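Local coordinates for EF0056 (Enterococcus faecalis, PDB 6ORI), which is an enterococcal surface protein linked to biofilms, whose exact function is unknown and whose N-terminal region holds immunoglobulin-like domains and a calcium ion, at residues E271-Y276 and F375-W380. Residues are numbered along the deposited sequence; the frame is centred on the assembly and turned at random.
Sequences ERLVPY and FIFDSW
At one end of an immunoglobulin-like beta sandwich, the crossover that carries the chain from strand 264-269 of one sheet to strand 277-284 of the other closes over the start of strand 375-382, and Leu-273 and Arg-272 of this crossover meet Phe-375. Leu-273 makes the apolar contact: its CD1 methyl stands over one face of the Phe-375 ring, 3.8 Å from the centroid and 18° off the normal, a CH-pi contact. The same methyl reaches the far end of the second phenylalanine, with Leu-273 CD1 3.5 Å from Phe-377 CZ, so one branched side chain packs against both rings. Phe-375 and Phe-377, two residues apart, put their side chains on the same side of the strand, facing the space between the sheets; Ile-240 and Leu-242 of strand 239-248 in the five-stranded sheet meet Leu-273 and Phe-377 there. Flat, wholly apolar rings suit this buried interior.

Arg-272 works at the margin, where its flat guanidinium can lay a face against an aromatic ring while its N-H groups, pointing outward in its plane, bond to carboxylate and carbonyl oxygens. Its chain bends at chi3 (-68°), which turns one face of the guanidinium onto the rim of the ring: Phe-375 CD1 lies above that face, 3.5 Å from Arg-272 NH2. The two planes are inclined by 41°, so this is an oblique approach, not a parallel stack. Asp-270 uses OD1 for a salt bridge to Arg-272 NE and OD2 to accept the backbone N-H of Ile-376, tying the crossover to the strand, while Glu-373 O accepts from Arg-272 NH1. The calcium ion, whose site includes Asp-374, lies about 7 Å from the Arg-272 side chain. Within the crossover, Tyr-276 N donates to Leu-273 O at 2.8 Å, closing the short 3-10 turn that follows the leucine.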
loop_
_atom_site.group_PDB
_atom_site.type_symbol
_atom_site.label_atom_id
_atom_site.label_comp_id
_atom_site.label_asym_id
_atom_site.label_seq_id
_atom_site.Cartn_x
_atom_site.Cartn_y
_atom_site.Cartn_z
ATOM N N GLU A 271 -15.499 5.660 9.483
ATOM C CA GLU A 271 -16.481 6.494 10.155
ATOM C C GLU A 271 -16.315 6.490 11.681
ATOM O O GLU A 271 -16.556 7.491 12.332
ATOM C CB GLU A 271 -17.911 6.078 9.762
ATOM C CG GLU A 271 -18.267 4.635 10.067
ATOM C CD GLU A 271 -19.706 4.299 9.735
ATOM O OE1 GLU A 271 -20.553 5.217 9.758
ATOM O OE2 GLU A 271 -19.989 3.115 9.450
ATOM N N ARG A 272 -15.885 5.367 12.240
ATOM C CA ARG A 272 -15.719 5.300 13.684
ATOM C C ARG A 272 -14.627 6.225 14.221
ATOM O O ARG A 272 -14.661 6.661 15.379
ATOM C CB ARG A 272 -15.454 3.863 14.095
ATOM C CG ARG A 272 -16.627 2.940 13.885
ATOM C CD ARG A 272 -16.214 1.499 14.066
ATOM N NE ARG A 272 -15.319 1.092 12.997
ATOM C CZ ARG A 272 -14.435 0.108 13.082
ATOM N NH1 ARG A 272 -14.302 -0.600 14.202
ATOM N NH2 ARG A 272 -13.691 -0.175 12.029
ATOM N N LEU A 273 -13.629 6.515 13.392
ATOM C CA LEU A 273 -12.510 7.332 13.823
ATOM C C LEU A 273 -12.726 8.826 13.683
ATOM O O LEU A 273 -12.013 9.631 14.292
ATOM C CB LEU A 273 -11.259 6.931 13.050
ATOM C CG LEU A 273 -10.481 5.777 13.646
ATOM C CD1 LEU A 273 -9.430 5.334 12.617
ATOM C CD2 LEU A 273 -9.826 6.192 14.973
ATOM N N VAL A 274 -13.710 9.220 12.882
ATOM C CA VAL A 274 -13.906 10.631 12.595
ATOM C C VAL A 274 -13.981 11.524 13.849
ATOM O O VAL A 274 -13.277 12.513 13.918
ATOM C CB VAL A 274 -15.110 10.838 11.657
ATOM C CG1 VAL A 274 -15.413 12.327 11.493
ATOM C CG2 VAL A 274 -14.844 10.164 10.305
ATOM N N PRO A 275 -14.793 11.158 14.864
ATOM C CA PRO A 275 -14.834 12.012 16.059
ATOM C C PRO A 275 -13.550 12.012 16.886
ATOM O O PRO A 275 -13.397 12.851 17.780
ATOM C CB PRO A 275 -15.956 11.403 16.906
ATOM C CG PRO A 275 -16.645 10.452 16.057
ATOM C CD PRO A 275 -15.750 10.044 14.936
ATOM N N TYR A 276 -12.656 11.077 16.597
ATOM C CA TYR A 276 -11.378 10.976 17.304
ATOM C C TYR A 276 -10.202 11.562 16.522
ATOM O O TYR A 276 -9.040 11.427 16.928
ATOM C CB TYR A 276 -11.088 9.523 17.630
ATOM C CG TYR A 276 -12.094 8.929 18.578
ATOM C CD1 TYR A 276 -12.104 9.295 19.913
ATOM C CD2 TYR A 276 -13.059 8.047 18.129
ATOM C CE1 TYR A 276 -13.030 8.758 20.790
ATOM C CE2 TYR A 276 -13.987 7.501 19.002
ATOM C CZ TYR A 276 -13.967 7.867 20.325
ATOM O OH TYR A 276 -14.893 7.335 21.199
ATOM N N PHE A 375 -9.941 -0.852 11.098
ATOM C CA PHE A 375 -10.249 0.457 10.519
ATOM C C PHE A 375 -9.841 0.499 9.059
ATOM O O PHE A 375 -8.760 0.037 8.705
ATOM C CB PHE A 375 -9.504 1.559 11.249
ATOM C CG PHE A 375 -9.879 1.713 12.682
ATOM C CD1 PHE A 375 -11.176 2.015 13.065
ATOM C CD2 PHE A 375 -8.911 1.577 13.658
ATOM C CE1 PHE A 375 -11.493 2.180 14.401
ATOM C CE2 PHE A 375 -9.226 1.733 14.997
ATOM C CZ PHE A 375 -10.521 2.031 15.366
ATOM N N ILE A 376 -10.700 1.071 8.227
ATOM C CA ILE A 376 -10.472 1.148 6.779
ATOM C C ILE A 376 -10.243 2.594 6.353
ATOM O O ILE A 376 -10.930 3.495 6.810
ATOM C CB ILE A 376 -11.680 0.580 6.007
ATOM C CG1 ILE A 376 -11.920 -0.886 6.400
ATOM C CG2 ILE A 376 -11.464 0.692 4.508
ATOM C CD1 ILE A 376 -10.764 -1.827 6.140
ATOM N N PHE A 377 -9.276 2.783 5.461
ATOM C CA PHE A 377 -8.915 4.081 4.905
ATOM C C PHE A 377 -8.794 3.992 3.388
ATOM O O PHE A 377 -8.274 3.025 2.856
ATOM C CB PHE A 377 -7.587 4.564 5.482
ATOM C CG PHE A 377 -7.555 4.573 6.978
ATOM C CD1 PHE A 377 -7.180 3.456 7.679
ATOM C CD2 PHE A 377 -7.944 5.687 7.686
ATOM C CE1 PHE A 377 -7.163 3.465 9.036
ATOM C CE2 PHE A 377 -7.928 5.680 9.055
ATOM C CZ PHE A 377 -7.537 4.572 9.729
ATOM N N ASP A 378 -9.211 5.031 2.680
ATOM C CA ASP A 378 -9.116 5.037 1.217
ATOM C C ASP A 378 -8.502 6.347 0.761
ATOM O O ASP A 378 -8.609 7.362 1.448
ATOM C CB ASP A 378 -10.504 4.898 0.596
ATOM C CG ASP A 378 -11.311 3.770 1.209
ATOM O OD1 ASP A 378 -11.196 2.635 0.719
ATOM O OD2 ASP A 378 -12.029 4.003 2.207
ATOM N N SER A 379 -7.888 6.331 -0.411
ATOM C CA SER A 379 -7.357 7.546 -1.012
ATOM C C SER A 379 -7.368 7.386 -2.516
ATOM O O SER A 379 -7.185 6.284 -3.030
ATOM C CB SER A 379 -5.947 7.830 -0.530
ATOM O OG SER A 379 -5.909 7.946 0.872
ATOM N N TRP A 380 -7.569 8.484 -3.237
ATOM C CA TRP A 380 -7.571 8.427 -4.689
ATOM C C TRP A 380 -7.398 9.820 -5.246
ATOM O O TRP A 380 -7.624 10.809 -4.534
ATOM C CB TRP A 380 -8.856 7.777 -5.245
ATOM C CG TRP A 380 -10.149 8.538 -4.984
ATOM C CD1 TRP A 380 -10.837 9.339 -5.864
ATOM C CD2 TRP A 380 -10.912 8.542 -3.765
ATOM N NE1 TRP A 380 -11.969 9.847 -5.258
ATOM C CE2 TRP A 380 -12.035 9.378 -3.974
ATOM C CE3 TRP A 380 -10.745 7.941 -2.513
ATOM C CZ2 TRP A 380 -12.980 9.610 -2.981
ATOM C CZ3 TRP A 380 -11.675 8.186 -1.533
ATOM C CH2 TRP A 380 -12.774 9.015 -1.773
#